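Local coordinates for phosphate binding protein (Planctomyces limnophilus, PDB 4JWO) that probably binds phosphate outside the cytoplasmic membrane as the periplasmic-type receptor of a phosphate transport system, at residues Gln189-Phe203 / Gly230-Gly242. Numbering follows the deposited sequence.
Sequences QLFGADTASGTFDYF and GVVDSKGALGYFG
Tyr240 is held between Gly192 and Phe203, where a parallel strand pair meets the helix that follows one of the strands, within the periplasmic-binding-protein fold of the PstS family. The strands 189-192 and 237-242 run 11° from parallel, and the bonds alternate as that register requires: Gln189 N to Gly236 O, Leu238 N to Gln189 O (2.9 Å), Phe191 N to Leu238 O (2.9 Å) and, longer and more bent, Tyr240 N to Phe191 O.

From Tyr240, CB lies over the Phe203 ring as a CH-pi contact, 4.2 Å from its centroid. With chi1 at 72°, CG sits between the backbone N and the carbonyl carbon, and the ring is laid flat against Phe203: the planes differ by 6° and the centroids are 3.8 Å apart, a face-to-face stack. Tyr240 CD2 stands over the centre of that ring, CD1 faces Phe203 CG, and Tyr240 CE1 comes 3.4 Å from Phe203 CB. On the opposite face, Gly192 CA packs above the rim, 3.7 Å from Tyr240 CE2. Thr199 CG2 meets the ring edge, CZ approaches Ala193 N, and Tyr240 OH ends 3.5 Å from Phe200 CD1. Replacing Tyr240 by alanine is likely to open a gap between Gly192 and Phe203 and take away the stacking partner of Phe203. Trp167 meets both stacked rings edge-to-face.

Back toward the start of the strands, Phe191 turns one face to the last turn of helix 224-233, with Gly230 CA over it. At the other extremity, one water joins Thr199 OG1 to Gly242 N, accepting from the amide at 2.9 Å.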
loop_
_atom_site.group_PDB
_atom_site.type_symbol
_atom_site.label_atom_id
_atom_site.label_comp_id
_atom_site.label_asym_id
_atom_site.label_seq_id
_atom_site.Cartn_x
_atom_site.Cartn_y
_atom_site.Cartn_z
ATOM N N GLN A 189 8.539 -10.667 20.528
ATOM C CA GLN A 189 9.561 -9.723 20.079
ATOM C C GLN A 189 9.076 -9.100 18.785
ATOM O O GLN A 189 8.984 -9.775 17.768
ATOM C CB GLN A 189 10.891 -10.445 19.839
ATOM C CG GLN A 189 11.320 -11.400 20.953
ATOM C CD GLN A 189 11.816 -10.686 22.195
ATOM O OE1 GLN A 189 11.802 -9.456 22.273
ATOM N NE2 GLN A 189 12.264 -11.460 23.179
ATOM N N LEU A 190 8.752 -7.812 18.832
ATOM C CA LEU A 190 8.097 -7.139 17.719
ATOM C C LEU A 190 9.072 -6.484 16.757
ATOM O O LEU A 190 10.007 -5.803 17.170
ATOM C CB LEU A 190 7.150 -6.053 18.243
ATOM C CG LEU A 190 5.989 -6.549 19.105
ATOM C CD1 LEU A 190 5.221 -5.340 19.618
ATOM C CD2 LEU A 190 5.071 -7.467 18.296
ATOM N N PHE A 191 8.807 -6.673 15.464
ATOM C CA PHE A 191 9.593 -6.075 14.388
ATOM C C PHE A 191 8.655 -5.419 13.403
ATOM O O PHE A 191 7.610 -5.960 13.082
ATOM C CB PHE A 191 10.408 -7.159 13.663
ATOM C CG PHE A 191 11.456 -7.797 14.523
ATOM C CD1 PHE A 191 11.155 -8.919 15.292
ATOM C CD2 PHE A 191 12.736 -7.277 14.571
ATOM C CE1 PHE A 191 12.127 -9.502 16.104
ATOM C CE2 PHE A 191 13.705 -7.851 15.374
ATOM C CZ PHE A 191 13.398 -8.973 16.138
ATOM N N GLY A 192 9.023 -4.242 12.911
ATOM C CA GLY A 192 8.170 -3.550 11.966
ATOM C C GLY A 192 8.812 -2.370 11.283
ATOM O O GLY A 192 10.000 -2.084 11.470
ATOM N N ALA A 193 7.994 -1.666 10.505
ATOM C CA ALA A 193 8.438 -0.563 9.676
ATOM C C ALA A 193 8.744 0.679 10.485
ATOM O O ALA A 193 8.239 0.858 11.593
ATOM C CB ALA A 193 7.377 -0.248 8.628
ATOM N N ASP A 194 9.578 1.536 9.919
ATOM C CA ASP A 194 9.834 2.848 10.497
ATOM C C ASP A 194 8.574 3.716 10.434
ATOM O O ASP A 194 7.771 3.608 9.504
ATOM C CB ASP A 194 10.966 3.555 9.737
ATOM C CG ASP A 194 12.338 3.100 10.163
ATOM O OD1 ASP A 194 12.436 2.169 10.986
ATOM O OD2 ASP A 194 13.329 3.686 9.668
ATOM N N THR A 195 8.421 4.579 11.434
ATOM C CA THR A 195 7.285 5.500 11.494
ATOM C C THR A 195 7.093 6.290 10.199
ATOM O O THR A 195 8.054 6.814 9.621
ATOM C CB THR A 195 7.464 6.505 12.629
ATOM O OG1 THR A 195 7.842 5.824 13.827
ATOM C CG2 THR A 195 6.169 7.280 12.873
ATOM N N ALA A 196 5.841 6.368 9.755
ATOM C CA ALA A 196 5.440 7.268 8.678
ATOM C C ALA A 196 5.945 6.840 7.301
ATOM O O ALA A 196 5.756 7.586 6.323
ATOM C CB ALA A 196 5.833 8.730 8.987
ATOM N N SER A 197 6.572 5.653 7.232
ATOM C CA SER A 197 6.850 4.972 5.968
ATOM C C SER A 197 5.514 4.473 5.418
ATOM O O SER A 197 4.532 4.433 6.146
ATOM C CB SER A 197 7.776 3.774 6.180
ATOM O OG SER A 197 7.135 2.734 6.924
ATOM N N GLY A 198 5.469 4.129 4.134
ATOM C CA GLY A 198 4.254 3.599 3.535
ATOM C C GLY A 198 3.777 2.316 4.190
ATOM O O GLY A 198 2.577 2.126 4.426
ATOM N N THR A 199 4.710 1.409 4.464
ATOM C CA THR A 199 4.374 0.154 5.106
ATOM C C THR A 199 3.750 0.387 6.488
ATOM O O THR A 199 2.723 -0.219 6.828
ATOM C CB THR A 199 5.622 -0.726 5.209
ATOM O OG1 THR A 199 6.135 -0.956 3.887
ATOM C CG2 THR A 199 5.291 -2.050 5.847
ATOM N N PHE A 200 4.364 1.272 7.268
ATOM C CA PHE A 200 3.821 1.662 8.571
ATOM C C PHE A 200 2.420 2.226 8.441
ATOM O O PHE A 200 1.508 1.819 9.168
ATOM C CB PHE A 200 4.730 2.715 9.215
ATOM C CG PHE A 200 4.266 3.194 10.564
ATOM C CD1 PHE A 200 4.700 2.562 11.721
ATOM C CD2 PHE A 200 3.437 4.295 10.671
ATOM C CE1 PHE A 200 4.297 3.024 12.973
ATOM C CE2 PHE A 200 3.020 4.759 11.923
ATOM C CZ PHE A 200 3.456 4.101 13.069
ATOM N N ASP A 201 2.251 3.180 7.528
ATOM C CA ASP A 201 0.954 3.823 7.317
ATOM C C ASP A 201 -0.126 2.803 6.972
ATOM O O ASP A 201 -1.240 2.874 7.490
ATOM C CB ASP A 201 1.043 4.899 6.231
ATOM C CG ASP A 201 1.750 6.152 6.710
ATOM O OD1 ASP A 201 2.017 6.257 7.929
ATOM O OD2 ASP A 201 2.027 7.038 5.868
ATOM N N TYR A 202 0.199 1.846 6.106
ATOM C CA TYR A 202 -0.791 0.841 5.704
ATOM C C TYR A 202 -1.138 -0.081 6.876
ATOM O O TYR A 202 -2.312 -0.233 7.233
ATOM C CB TYR A 202 -0.249 0.048 4.498
ATOM C CG TYR A 202 -1.174 -1.006 3.909
ATOM C CD1 TYR A 202 -2.496 -1.143 4.337
ATOM C CD2 TYR A 202 -0.713 -1.869 2.921
ATOM C CE1 TYR A 202 -3.331 -2.119 3.795
ATOM C CE2 TYR A 202 -1.539 -2.843 2.377
ATOM C CZ TYR A 202 -2.841 -2.961 2.811
ATOM O OH TYR A 202 -3.676 -3.923 2.277
ATOM N N PHE A 203 -0.120 -0.685 7.478
ATOM C CA PHE A 203 -0.351 -1.637 8.563
ATOM C C PHE A 203 -1.127 -1.000 9.698
ATOM O O PHE A 203 -2.131 -1.540 10.165
ATOM C CB PHE A 203 0.983 -2.166 9.078
ATOM C CG PHE A 203 0.842 -3.253 10.096
ATOM C CD1 PHE A 203 0.587 -4.562 9.692
ATOM C CD2 PHE A 203 0.951 -2.971 11.444
ATOM C CE1 PHE A 203 0.449 -5.580 10.630
ATOM C CE2 PHE A 203 0.811 -3.978 12.386
ATOM C CZ PHE A 203 0.559 -5.287 11.970
ATOM N N GLY A 230 15.784 -10.456 11.949
ATOM C CA GLY A 230 15.273 -10.362 13.304
ATOM C C GLY A 230 14.273 -11.459 13.605
ATOM O O GLY A 230 14.342 -12.122 14.643
ATOM N N VAL A 231 13.332 -11.658 12.688
ATOM C CA VAL A 231 12.351 -12.721 12.842
ATOM C C VAL A 231 13.005 -14.100 12.805
ATOM O O VAL A 231 12.667 -14.976 13.604
ATOM C CB VAL A 231 11.241 -12.596 11.780
ATOM C CG1 VAL A 231 10.291 -13.795 11.850
ATOM C CG2 VAL A 231 10.502 -11.277 11.987
ATOM N N VAL A 232 13.952 -14.305 11.890
ATOM C CA VAL A 232 14.705 -15.553 11.843
ATOM C C VAL A 232 15.406 -15.885 13.172
ATOM O O VAL A 232 15.444 -17.040 13.599
ATOM C CB VAL A 232 15.755 -15.529 10.696
ATOM C CG1 VAL A 232 16.622 -16.783 10.712
ATOM C CG2 VAL A 232 15.058 -15.359 9.349
ATOM N N ASP A 233 15.919 -14.852 13.837
ATOM C CA ASP A 233 16.764 -15.023 15.019
ATOM C C ASP A 233 16.005 -15.139 16.346
ATOM O O ASP A 233 16.594 -15.491 17.364
ATOM C CB ASP A 233 17.751 -13.854 15.127
ATOM C CG ASP A 233 18.903 -13.968 14.158
ATOM O OD1 ASP A 233 19.170 -15.086 13.675
ATOM O OD2 ASP A 233 19.550 -12.932 13.896
ATOM N N SER A 234 14.711 -14.846 16.342
ATOM C CA SER A 234 13.929 -14.875 17.577
ATOM C C SER A 234 12.719 -15.789 17.463
ATOM O O SER A 234 11.812 -15.538 16.668
ATOM C CB SER A 234 13.466 -13.474 17.971
ATOM O OG SER A 234 12.625 -13.546 19.108
ATOM N N LYS A 235 12.709 -16.836 18.279
ATOM C CA LYS A 235 11.629 -17.823 18.262
ATOM C C LYS A 235 10.280 -17.186 18.529
ATOM O O LYS A 235 9.253 -17.627 18.007
ATOM C CB LYS A 235 11.884 -18.892 19.324
ATOM C CG LYS A 235 13.119 -19.743 19.087
ATOM C CD LYS A 235 12.902 -20.731 17.953
ATOM C CE LYS A 235 13.968 -21.821 17.929
ATOM N NZ LYS A 235 15.163 -21.436 17.125
ATOM N N GLY A 236 10.283 -16.157 19.364
ATOM C CA GLY A 236 9.056 -15.489 19.747
ATOM C C GLY A 236 8.736 -14.245 18.943
ATOM O O GLY A 236 7.926 -13.422 19.370
ATOM N N ALA A 237 9.360 -14.092 17.777
ATOM C CA ALA A 237 9.179 -12.875 16.987
ATOM C C ALA A 237 7.823 -12.752 16.304
ATOM O O ALA A 237 7.185 -13.732 15.940
ATOM C CB ALA A 237 10.280 -12.767 15.932
ATOM N N LEU A 238 7.384 -11.515 16.131
ATOM C CA LEU A 238 6.242 -11.196 15.280
ATOM C C LEU A 238 6.650 -9.962 14.488
ATOM O O LEU A 238 7.030 -8.972 15.089
ATOM C CB LEU A 238 5.017 -10.871 16.133
ATOM C CG LEU A 238 3.756 -10.414 15.390
ATOM C CD1 LEU A 238 3.090 -11.594 14.730
ATOM C CD2 LEU A 238 2.772 -9.705 16.309
ATOM N N GLY A 239 6.578 -10.013 13.166
ATOM C CA GLY A 239 7.001 -8.866 12.377
ATOM C C GLY A 239 6.026 -8.565 11.263
ATOM O O GLY A 239 5.150 -9.371 10.963
ATOM N N TYR A 240 6.147 -7.385 10.665
ATOM C CA TYR A 240 5.408 -7.096 9.440
ATOM C C TYR A 240 6.270 -6.330 8.464
ATOM O O TYR A 240 7.145 -5.562 8.862
ATOM C CB TYR A 240 4.096 -6.332 9.711
ATOM C CG TYR A 240 4.242 -4.880 10.124
ATOM C CD1 TYR A 240 4.258 -3.866 9.173
ATOM C CD2 TYR A 240 4.322 -4.520 11.467
ATOM C CE1 TYR A 240 4.370 -2.530 9.544
ATOM C CE2 TYR A 240 4.448 -3.173 11.852
ATOM C CZ TYR A 240 4.459 -2.191 10.879
ATOM O OH TYR A 240 4.561 -0.859 11.235
ATOM N N PHE A 241 6.011 -6.562 7.183
ATOM C CA PHE A 241 6.699 -5.883 6.085
ATOM C C PHE A 241 6.026 -6.267 4.778
ATOM O O PHE A 241 5.109 -7.081 4.763
ATOM C CB PHE A 241 8.231 -6.133 6.062
ATOM C CG PHE A 241 8.653 -7.557 6.379
ATOM C CD1 PHE A 241 8.438 -8.591 5.476
ATOM C CD2 PHE A 241 9.296 -7.843 7.570
ATOM C CE1 PHE A 241 8.847 -9.906 5.774
ATOM C CE2 PHE A 241 9.719 -9.140 7.863
ATOM C CZ PHE A 241 9.484 -10.169 6.972
ATOM N N GLY A 242 6.467 -5.668 3.681
ATOM C CA GLY A 242 5.837 -5.899 2.398
ATOM C C GLY A 242 5.997 -7.330 1.937
ATOM O O GLY A 242 6.986 -7.998 2.244
HETATM O O HOH W 1 8.023 -3.246 3.451
#